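PDB 1YAR: proteasome activator protein PA26 from Trypanosoma brucei, which activates the 20S proteasome as an 11S (PA28-family) regulator, probably docking as a ring on the end of the barrel and opening its entrance gate. Local coordinates for residues 25-30 / 216-221; 32-37 / 209-214; 89-94 / 125-130; 96-101 / 118-123. All coordinates share one frame; numbering follows the deposited sequence.

Four long helices, 24-57, 71-99, 111-130 and 183-226, make up the bundle, and the contacts divide into two pairs. Contacts 1 and 2 succeed each other along helices 24-57 and 183-226, their centres about 10 Å apart; contacts 3 and 4, also about 10 Å apart between centres, join helices 71-99 and 111-130. The pairs pack on each other. V30 CG1 of contact 1 lies 3.7 Å from I94 CD1 of contact 3, and V214 CG2 of contact 2 comes equally close, 3.7 Å, to I122 CD1 of contact 4. Contacts 1 and 2 touch a second subunit; contacts 3 and 4 touch a third, and contact 4 the second as well.

Contact 1: 25-30 / 216-221; sequences TSSFAV and NAYLLN
The phenol oxygen of Y218 is gripped from helix 24-57: OH lies 2.6 Å from S27 OG and is hydrogen-bonded to E24 OE2. The backbone carbonyl of E24 is a second acceptor within reach of the S27 hydroxyl, which makes a small polar knot inside an otherwise apolar interface. Y218 gets there because its CG is anti to the backbone N (chi1 179°), which sends the ring straight across the gap between the helices. With chi1 at 48°, S27 OG reaches both Y218 OH and the carbonyl of E24. The CB of S27 packs on the same phenol, 3.7 Å from Y218 CE1, so S27 meets the tyrosine with carbon as well as oxygen.

One residue on, the contact turns apolar. L219 CD2 comes to the edge of the F28 ring, near the ring plane, with CE1 at 3.8 Å and CD1 slightly farther. F28 also has a cation-pi partner in R11 of the second subunit, and L219 packs on L14 of that same subunit, so this end of the contact runs on into the subunit interface.

The two segments run roughly antiparallel, at 142°, with axes 11.0 Å apart, a gap that the long tyrosine spans. Helix 71-99 lies against S27 through V97, helix 111-130 backs A217 through I122, and the pair forms one side of the four-helix bundle.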
# COMPACT_ATOMS: atom_id res chain seq x y z
N THR O 25 -15.34 98.36 -13.90
CA THR O 25 -15.48 99.60 -13.15
C THR O 25 -16.56 100.49 -13.74
O THR O 25 -17.32 101.10 -13.00
CB THR O 25 -14.13 100.36 -13.05
OG1 THR O 25 -13.23 99.56 -12.29
CG2 THR O 25 -14.30 101.61 -12.18
N SER O 26 -16.62 100.55 -15.07
CA SER O 26 -17.62 101.34 -15.79
C SER O 26 -19.03 100.86 -15.49
O SER O 26 -19.95 101.67 -15.33
CB SER O 26 -17.42 101.27 -17.31
OG SER O 26 -16.05 101.30 -17.65
N SER O 27 -19.22 99.55 -15.44
CA SER O 27 -20.54 99.03 -15.16
C SER O 27 -20.86 99.13 -13.68
O SER O 27 -21.97 99.54 -13.31
CB SER O 27 -20.67 97.59 -15.69
OG SER O 27 -19.56 96.82 -15.30
N PHE O 28 -19.90 98.79 -12.81
CA PHE O 28 -20.09 98.95 -11.36
C PHE O 28 -20.44 100.39 -10.98
O PHE O 28 -21.31 100.62 -10.15
CB PHE O 28 -18.86 98.49 -10.55
CG PHE O 28 -19.05 98.56 -9.06
CD1 PHE O 28 -20.08 97.87 -8.43
CD2 PHE O 28 -18.18 99.33 -8.27
CE1 PHE O 28 -20.28 97.93 -7.04
CE2 PHE O 28 -18.35 99.40 -6.88
CZ PHE O 28 -19.41 98.69 -6.25
N ALA O 29 -19.78 101.36 -11.61
CA ALA O 29 -20.09 102.77 -11.35
C ALA O 29 -21.56 103.10 -11.64
O ALA O 29 -22.17 103.92 -10.93
CB ALA O 29 -19.16 103.67 -12.17
N VAL O 30 -22.13 102.49 -12.68
CA VAL O 30 -23.54 102.69 -13.01
C VAL O 30 -24.41 102.14 -11.88
O VAL O 30 -25.32 102.80 -11.38
CB VAL O 30 -23.92 102.04 -14.38
CG1 VAL O 30 -25.44 102.02 -14.57
CG2 VAL O 30 -23.26 102.80 -15.55
N ASN O 216 -29.42 93.98 -8.08
CA ASN O 216 -29.25 92.65 -7.50
C ASN O 216 -28.61 91.67 -8.47
O ASN O 216 -27.66 90.98 -8.11
CB ASN O 216 -30.57 92.11 -6.93
CG ASN O 216 -30.43 90.73 -6.29
OD1 ASN O 216 -29.77 90.58 -5.25
ND2 ASN O 216 -31.11 89.73 -6.87
N ALA O 217 -29.14 91.60 -9.69
CA ALA O 217 -28.65 90.65 -10.68
C ALA O 217 -27.18 90.92 -11.05
O ALA O 217 -26.40 89.99 -11.23
CB ALA O 217 -29.50 90.71 -11.91
N TYR O 218 -26.82 92.20 -11.19
CA TYR O 218 -25.44 92.52 -11.56
C TYR O 218 -24.49 92.11 -10.44
O TYR O 218 -23.47 91.47 -10.68
CB TYR O 218 -25.28 94.02 -11.88
CG TYR O 218 -23.85 94.38 -12.24
CD1 TYR O 218 -23.42 94.32 -13.57
CD2 TYR O 218 -22.92 94.71 -11.25
CE1 TYR O 218 -22.09 94.63 -13.91
CE2 TYR O 218 -21.60 95.01 -11.58
CZ TYR O 218 -21.20 94.99 -12.90
OH TYR O 218 -19.90 95.28 -13.25
N LEU O 219 -24.82 92.50 -9.22
CA LEU O 219 -23.91 92.32 -8.09
C LEU O 219 -23.76 90.85 -7.71
O LEU O 219 -22.71 90.43 -7.24
CB LEU O 219 -24.35 93.16 -6.88
CG LEU O 219 -24.26 94.69 -7.09
CD1 LEU O 219 -24.94 95.39 -5.94
CD2 LEU O 219 -22.82 95.16 -7.20
N LEU O 220 -24.80 90.05 -7.96
CA LEU O 220 -24.67 88.60 -7.73
C LEU O 220 -23.89 87.88 -8.82
O LEU O 220 -23.31 86.82 -8.55
CB LEU O 220 -26.04 87.94 -7.58
CG LEU O 220 -26.85 88.35 -6.35
CD1 LEU O 220 -28.22 87.73 -6.47
CD2 LEU O 220 -26.16 87.97 -5.01
N ASN O 221 -23.91 88.42 -10.04
CA ASN O 221 -23.38 87.70 -11.20
C ASN O 221 -22.12 88.27 -11.85
O ASN O 221 -21.62 87.71 -12.83
CB ASN O 221 -24.46 87.58 -12.28
CG ASN O 221 -25.61 86.70 -11.83
OD1 ASN O 221 -25.45 85.47 -11.69
ND2 ASN O 221 -26.76 87.31 -11.57

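Contact 2: 32-37 / 209-214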
# COMPACT_ATOMS: atom_id res chain seq x y z
N GLU O 32 -23.66 101.57 -8.79
CA GLU O 32 -23.55 102.43 -7.61
C GLU O 32 -24.47 103.65 -7.71
O GLU O 32 -25.13 104.00 -6.75
CB GLU O 32 -22.12 102.89 -7.41
CG GLU O 32 -21.16 101.80 -7.02
CD GLU O 32 -19.80 102.36 -6.68
OE1 GLU O 32 -19.11 102.90 -7.60
OE2 GLU O 32 -19.43 102.27 -5.49
N GLU O 33 -24.48 104.29 -8.88
CA GLU O 33 -25.34 105.45 -9.15
C GLU O 33 -26.82 105.08 -9.07
O GLU O 33 -27.61 105.80 -8.46
CB GLU O 33 -24.99 106.07 -10.52
CG GLU O 33 -25.89 107.22 -10.98
CD GLU O 33 -26.00 108.38 -10.00
OE1 GLU O 33 -25.06 108.59 -9.18
OE2 GLU O 33 -27.04 109.08 -10.04
N TRP O 34 -27.19 103.93 -9.64
CA TRP O 34 -28.58 103.49 -9.63
C TRP O 34 -29.05 103.21 -8.22
O TRP O 34 -30.17 103.54 -7.87
CB TRP O 34 -28.75 102.23 -10.50
CG TRP O 34 -28.74 102.50 -11.97
CD1 TRP O 34 -28.61 103.71 -12.59
CD2 TRP O 34 -28.96 101.54 -13.03
NE1 TRP O 34 -28.67 103.56 -13.96
CE2 TRP O 34 -28.90 102.24 -14.26
CE3 TRP O 34 -29.20 100.15 -13.05
CZ2 TRP O 34 -29.06 101.60 -15.51
CZ3 TRP O 34 -29.35 99.51 -14.30
CH2 TRP O 34 -29.28 100.23 -15.50
N ALA O 35 -28.17 102.63 -7.40
CA ALA O 35 -28.54 102.24 -6.05
C ALA O 35 -28.81 103.44 -5.16
O ALA O 35 -29.53 103.32 -4.16
CB ALA O 35 -27.48 101.34 -5.43
N ALA O 36 -28.24 104.57 -5.53
CA ALA O 36 -28.27 105.77 -4.70
C ALA O 36 -29.11 106.87 -5.35
O ALA O 36 -30.34 106.89 -5.19
CB ALA O 36 -26.83 106.25 -4.43
N GLY O 37 -28.44 107.75 -6.10
CA GLY O 37 -29.09 108.92 -6.70
C GLY O 37 -30.24 108.65 -7.66
O GLY O 37 -31.21 109.40 -7.69
N THR O 209 -38.72 99.09 -9.36
CA THR O 209 -38.66 97.62 -9.23
C THR O 209 -37.62 97.01 -10.19
O THR O 209 -36.80 96.19 -9.76
CB THR O 209 -40.04 97.01 -9.50
OG1 THR O 209 -40.95 97.52 -8.53
CG2 THR O 209 -40.01 95.49 -9.25
N MET O 210 -37.66 97.42 -11.46
CA MET O 210 -36.70 96.92 -12.45
C MET O 210 -35.28 97.31 -12.09
O MET O 210 -34.39 96.46 -12.03
CB MET O 210 -37.03 97.43 -13.85
CG MET O 210 -38.01 96.54 -14.60
SD MET O 210 -37.42 94.97 -15.29
CE MET O 210 -35.97 94.49 -14.33
N VAL O 211 -35.07 98.60 -11.82
CA VAL O 211 -33.75 99.07 -11.40
C VAL O 211 -33.21 98.25 -10.21
O VAL O 211 -32.07 97.75 -10.26
CB VAL O 211 -33.75 100.62 -11.17
CG1 VAL O 211 -32.42 101.07 -10.53
CG2 VAL O 211 -33.92 101.33 -12.51
N ARG O 212 -34.02 98.06 -9.18
CA ARG O 212 -33.60 97.26 -8.02
C ARG O 212 -33.25 95.81 -8.41
O ARG O 212 -32.25 95.25 -7.94
CB ARG O 212 -34.65 97.29 -6.92
CG ARG O 212 -34.81 98.67 -6.28
CD ARG O 212 -35.73 98.73 -5.08
NE ARG O 212 -35.44 99.94 -4.31
CZ ARG O 212 -36.23 101.01 -4.27
NH1 ARG O 212 -37.40 101.02 -4.92
NH2 ARG O 212 -35.85 102.07 -3.54
N ALA O 213 -34.08 95.22 -9.28
CA ALA O 213 -33.84 93.85 -9.77
C ALA O 213 -32.50 93.76 -10.50
O ALA O 213 -31.78 92.78 -10.35
CB ALA O 213 -34.98 93.41 -10.73
N VAL O 214 -32.17 94.78 -11.30
CA VAL O 214 -30.89 94.80 -12.06
C VAL O 214 -29.66 95.00 -11.15
O VAL O 214 -28.63 94.33 -11.32
CB VAL O 214 -30.88 95.82 -13.24
CG1 VAL O 214 -29.54 95.82 -13.96
CG2 VAL O 214 -31.98 95.49 -14.29
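W34 keeps CG beside its backbone N (chi1 -76°), while V211 and V214 each hold CG1 anti to theirs (V211 chi1 172°), and these choices bring indole and methyls together. With chi2 of W34 at -1°, CD1 lies on the CA side, in the ring plane, and the six-membered ring points away from its own backbone, toward helix 183-226.

V211 CG1 meets the root of the side chain, 3.8 Å from W34 CB, and grazes CE3 at 4.2 Å from an oblique position. V214, one turn further along, takes the outer rim: its CG1 lies near the ring plane at the edge, 3.7 Å from W34 CZ3. The tryptophan is thus touched at two points along its length, with the valines spaced to follow it. All three side chains are buried, and the contact across the segments is purely apolar. The one polar atom of the indole, NE1, is hydrogen-bonded to Q90 OE1 on helix 71-99.

The rest of the indole is packed by V87, A91 and I94 of helix 71-99 and L126 of helix 111-130, so this single side chain from helix 24-57 touches all three other helices.

Contact 3: 89-94 / 125-130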
# COMPACT_ATOMS: atom_id res chain seq x y z
N CYS O 89 -28.92 105.45 -21.19
CA CYS O 89 -27.49 105.54 -21.53
C CYS O 89 -26.60 104.76 -20.54
O CYS O 89 -25.61 104.15 -20.92
CB CYS O 89 -27.06 107.01 -21.69
SG CYS O 89 -27.86 107.84 -23.10
N GLN O 90 -26.97 104.77 -19.26
CA GLN O 90 -26.27 103.99 -18.25
C GLN O 90 -26.43 102.47 -18.49
O GLN O 90 -25.47 101.72 -18.37
CB GLN O 90 -26.77 104.40 -16.87
CG GLN O 90 -26.18 105.78 -16.46
CD GLN O 90 -27.00 106.54 -15.45
OE1 GLN O 90 -28.07 106.10 -15.00
NE2 GLN O 90 -26.51 107.74 -15.08
N ALA O 91 -27.64 102.05 -18.86
CA ALA O 91 -27.88 100.64 -19.23
C ALA O 91 -27.00 100.19 -20.41
O ALA O 91 -26.50 99.06 -20.43
CB ALA O 91 -29.34 100.43 -19.56
N GLU O 92 -26.81 101.07 -21.39
CA GLU O 92 -25.99 100.75 -22.56
C GLU O 92 -24.52 100.56 -22.21
O GLU O 92 -23.83 99.77 -22.84
CB GLU O 92 -26.16 101.81 -23.65
CG GLU O 92 -27.54 101.83 -24.29
CD GLU O 92 -27.78 100.69 -25.27
OE1 GLU O 92 -26.83 100.01 -25.70
OE2 GLU O 92 -28.96 100.46 -25.63
N THR O 93 -24.04 101.29 -21.19
CA THR O 93 -22.70 101.07 -20.66
C THR O 93 -22.58 99.65 -20.11
O THR O 93 -21.62 98.95 -20.42
CB THR O 93 -22.40 102.13 -19.58
OG1 THR O 93 -22.37 103.42 -20.21
CG2 THR O 93 -21.01 101.94 -18.97
N ILE O 94 -23.56 99.22 -19.30
CA ILE O 94 -23.50 97.85 -18.76
C ILE O 94 -23.56 96.84 -19.89
O ILE O 94 -22.81 95.86 -19.90
CB ILE O 94 -24.58 97.57 -17.72
CG1 ILE O 94 -24.50 98.58 -16.57
CG2 ILE O 94 -24.38 96.13 -17.19
CD1 ILE O 94 -25.66 98.49 -15.57
N GLU O 125 -34.90 94.20 -21.44
CA GLU O 125 -36.26 94.43 -20.95
C GLU O 125 -36.39 95.82 -20.32
O GLU O 125 -37.36 96.53 -20.56
CB GLU O 125 -36.68 93.37 -19.91
CG GLU O 125 -38.19 93.39 -19.61
CD GLU O 125 -38.61 92.48 -18.46
OE1 GLU O 125 -37.80 91.63 -18.01
OE2 GLU O 125 -39.76 92.64 -17.98
N LEU O 126 -35.41 96.20 -19.51
CA LEU O 126 -35.38 97.55 -18.95
C LEU O 126 -35.44 98.62 -20.05
O LEU O 126 -36.25 99.54 -19.98
CB LEU O 126 -34.15 97.75 -18.05
CG LEU O 126 -33.80 99.18 -17.62
CD1 LEU O 126 -34.87 99.75 -16.71
CD2 LEU O 126 -32.45 99.19 -16.91
N GLU O 127 -34.58 98.49 -21.06
CA GLU O 127 -34.47 99.52 -22.10
C GLU O 127 -35.63 99.55 -23.07
O GLU O 127 -36.11 100.64 -23.44
CB GLU O 127 -33.17 99.33 -22.90
CG GLU O 127 -31.91 99.54 -22.09
CD GLU O 127 -30.70 99.63 -23.00
OE1 GLU O 127 -30.83 100.20 -24.09
OE2 GLU O 127 -29.62 99.12 -22.64
N ILE O 128 -36.08 98.37 -23.49
CA ILE O 128 -37.11 98.27 -24.52
C ILE O 128 -38.52 98.34 -23.91
O ILE O 128 -39.37 99.11 -24.37
CB ILE O 128 -36.94 96.96 -25.34
CG1 ILE O 128 -35.54 96.85 -25.98
CG2 ILE O 128 -38.06 96.80 -26.37
CD1 ILE O 128 -35.05 98.09 -26.69
N LYS O 129 -38.75 97.55 -22.88
CA LYS O 129 -40.09 97.46 -22.31
C LYS O 129 -40.34 98.50 -21.23
O LYS O 129 -41.27 99.28 -21.36
CB LYS O 129 -40.38 96.05 -21.81
CG LYS O 129 -40.35 95.00 -22.90
CD LYS O 129 -40.60 93.63 -22.29
CE LYS O 129 -40.72 92.53 -23.35
NZ LYS O 129 -40.84 91.18 -22.68
N THR O 130 -39.53 98.51 -20.17
CA THR O 130 -39.77 99.39 -19.02
C THR O 130 -39.70 100.88 -19.42
O THR O 130 -40.55 101.68 -19.00
CB THR O 130 -38.77 99.10 -17.89
OG1 THR O 130 -38.67 97.69 -17.69
CG2 THR O 130 -39.27 99.64 -16.54
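E92 and E127 bring their carboxyl groups together in the buried groove between helices 71-99 and 111-130, with E92 OE2 only 2.4 Å from E127 OE1. Two acid oxygens this close make it probable that one of the groups carries a proton. The two side chains arrive by different routes. Both keep CG beside the backbone N, but E92 then bends sharply (chi2 -76°), curling its carboxyl group round to the neighbouring helix, whereas E127 stays extended beyond CG (chi2 -168°) and reaches over to it. The planes of the two groups end up 75° apart, so they meet turned across each other, and the second oxygen of E127, OE2, stands 3.3 Å from E92 OE2.

A91 CB packs against the E127 chain, 3.7 Å from CG and 3.4 Å from OE2 of E127. L126 brushes the same methyl more loosely, CD2 to A91 CB at 4.3 Å.

The helices are neighbours in the four-helix bundle of this 11S (PA28-family) activator; segments 89-94 and 125-130 run roughly antiparallel, with axes 10.2 Å apart. Helix 111-130 finishes with a wide pi-type turn, in which E125 O accepts from both K129 N and T130 N.

The pair also faces a third subunit. There T209 OG1 is hydrogen-bonded to E92 OE1 and H206 ND1 to E92 OE2, so both oxygens of E92 are engaged across the subunit boundary, while H206 packs on E127 as well.

Contact 4: 96-101 / 118-123; sequences TVIAIR and AVLKII
I98 carries this contact, meeting V119, L120 and I123 with different branches. Its CG2 methyl rests on the fork of L120, 3.7 Å from CG and 3.8 Å from CD1; the two side chains lie alongside, pointing opposite ways, and L120 CD2 also reaches back to I98 CB. The longer branch of I98, with CG1 beside the backbone N (chi1 -56°), carries CD1 to within 3.9 Å of V119 CG1, the I98 and V119 side chains lying roughly perpendicular. The same CD1 lies 4.2 Å from I123 CD1.

In the next shell, I123 packs on A91 and I94 of helix 71-99, and V119 on L225 of helix 183-226. On the far side of the segment, R101 folds back over the end of helix 71-99: NH1 donates to V97 O at 3.0 Å (N-H...O 158°), on a lone pair in the carbonyl plane, and also binds Y22 O, while NH2 binds R19 O. Those bonds tie the helix end, just past I98, to the start of the chain.

No hydrogen bond or charge pair crosses between the segments. What joins them is the packing of buried aliphatic branches, which depends on the close fit of I98 against L120.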
# COMPACT_ATOMS: atom_id res chain seq x y z
N THR O 96 -22.62 97.12 -22.95
CA THR O 96 -21.34 97.11 -23.66
C THR O 96 -20.31 96.28 -22.91
O THR O 96 -19.64 95.47 -23.51
CB THR O 96 -20.83 98.56 -23.86
OG1 THR O 96 -21.70 99.22 -24.77
CG2 THR O 96 -19.47 98.56 -24.60
N VAL O 97 -20.19 96.50 -21.61
CA VAL O 97 -19.21 95.79 -20.77
C VAL O 97 -19.42 94.27 -20.90
O VAL O 97 -18.45 93.49 -21.06
CB VAL O 97 -19.34 96.22 -19.30
CG1 VAL O 97 -18.57 95.28 -18.36
CG2 VAL O 97 -18.86 97.68 -19.13
N ILE O 98 -20.67 93.85 -20.85
CA ILE O 98 -20.98 92.42 -21.06
C ILE O 98 -20.77 91.96 -22.51
O ILE O 98 -20.04 90.99 -22.76
CB ILE O 98 -22.42 92.10 -20.57
CG1 ILE O 98 -22.57 92.51 -19.10
CG2 ILE O 98 -22.71 90.62 -20.76
CD1 ILE O 98 -24.03 92.59 -18.63
N ALA O 99 -21.38 92.65 -23.47
CA ALA O 99 -21.40 92.18 -24.85
C ALA O 99 -20.01 92.03 -25.47
O ALA O 99 -19.78 91.12 -26.27
CB ALA O 99 -22.27 93.08 -25.73
N ILE O 100 -19.08 92.89 -25.09
CA ILE O 100 -17.71 92.79 -25.61
C ILE O 100 -16.87 91.72 -24.89
O ILE O 100 -15.68 91.57 -25.19
CB ILE O 100 -16.98 94.20 -25.60
CG1 ILE O 100 -16.71 94.66 -24.16
CG2 ILE O 100 -17.81 95.22 -26.35
CD1 ILE O 100 -16.02 96.06 -24.04
N ARG O 101 -17.47 91.01 -23.93
CA ARG O 101 -16.80 89.86 -23.30
C ARG O 101 -17.52 88.52 -23.51
O ARG O 101 -17.18 87.51 -22.88
CB ARG O 101 -16.56 90.11 -21.82
CG ARG O 101 -15.61 91.27 -21.54
CD ARG O 101 -15.56 91.70 -20.08
NE ARG O 101 -14.48 92.68 -19.86
CZ ARG O 101 -14.56 93.99 -20.10
NH1 ARG O 101 -15.69 94.54 -20.57
NH2 ARG O 101 -13.50 94.76 -19.86
N ALA O 118 -28.48 86.01 -19.72
CA ALA O 118 -29.56 86.29 -18.76
C ALA O 118 -29.55 87.74 -18.27
O ALA O 118 -30.61 88.39 -18.20
CB ALA O 118 -29.51 85.32 -17.60
N VAL O 119 -28.37 88.27 -17.95
CA VAL O 119 -28.31 89.69 -17.50
C VAL O 119 -28.57 90.66 -18.68
O VAL O 119 -29.27 91.68 -18.52
CB VAL O 119 -27.03 90.00 -16.70
CG1 VAL O 119 -26.99 91.49 -16.29
CG2 VAL O 119 -26.94 89.11 -15.45
N LEU O 120 -28.08 90.33 -19.87
CA LEU O 120 -28.36 91.14 -21.05
C LEU O 120 -29.87 91.17 -21.34
O LEU O 120 -30.40 92.20 -21.74
CB LEU O 120 -27.59 90.63 -22.26
CG LEU O 120 -26.10 90.99 -22.29
CD1 LEU O 120 -25.38 90.20 -23.37
CD2 LEU O 120 -25.92 92.50 -22.49
N LYS O 121 -30.53 90.03 -21.14
CA LYS O 121 -31.98 89.94 -21.31
C LYS O 121 -32.74 90.91 -20.39
O LYS O 121 -33.63 91.62 -20.86
CB LYS O 121 -32.48 88.49 -21.09
CG LYS O 121 -33.98 88.32 -21.37
CD LYS O 121 -34.46 86.88 -21.11
CE LYS O 121 -35.89 86.71 -21.65
NZ LYS O 121 -36.63 85.63 -20.91
N ILE O 122 -32.38 90.95 -19.11
CA ILE O 122 -33.08 91.85 -18.18
C ILE O 122 -32.75 93.33 -18.43
O ILE O 122 -33.58 94.20 -18.20
CB ILE O 122 -32.88 91.46 -16.68
CG1 ILE O 122 -31.53 91.95 -16.16
CG2 ILE O 122 -33.06 89.97 -16.47
CD1 ILE O 122 -31.40 91.84 -14.65
N ILE O 123 -31.54 93.60 -18.92
CA ILE O 123 -31.20 94.99 -19.30
C ILE O 123 -31.93 95.40 -20.57
O ILE O 123 -32.44 96.51 -20.66
CB ILE O 123 -29.68 95.23 -19.39
CG1 ILE O 123 -29.05 94.98 -18.02
CG2 ILE O 123 -29.41 96.71 -19.67
CD1 ILE O 123 -27.55 94.87 -18.05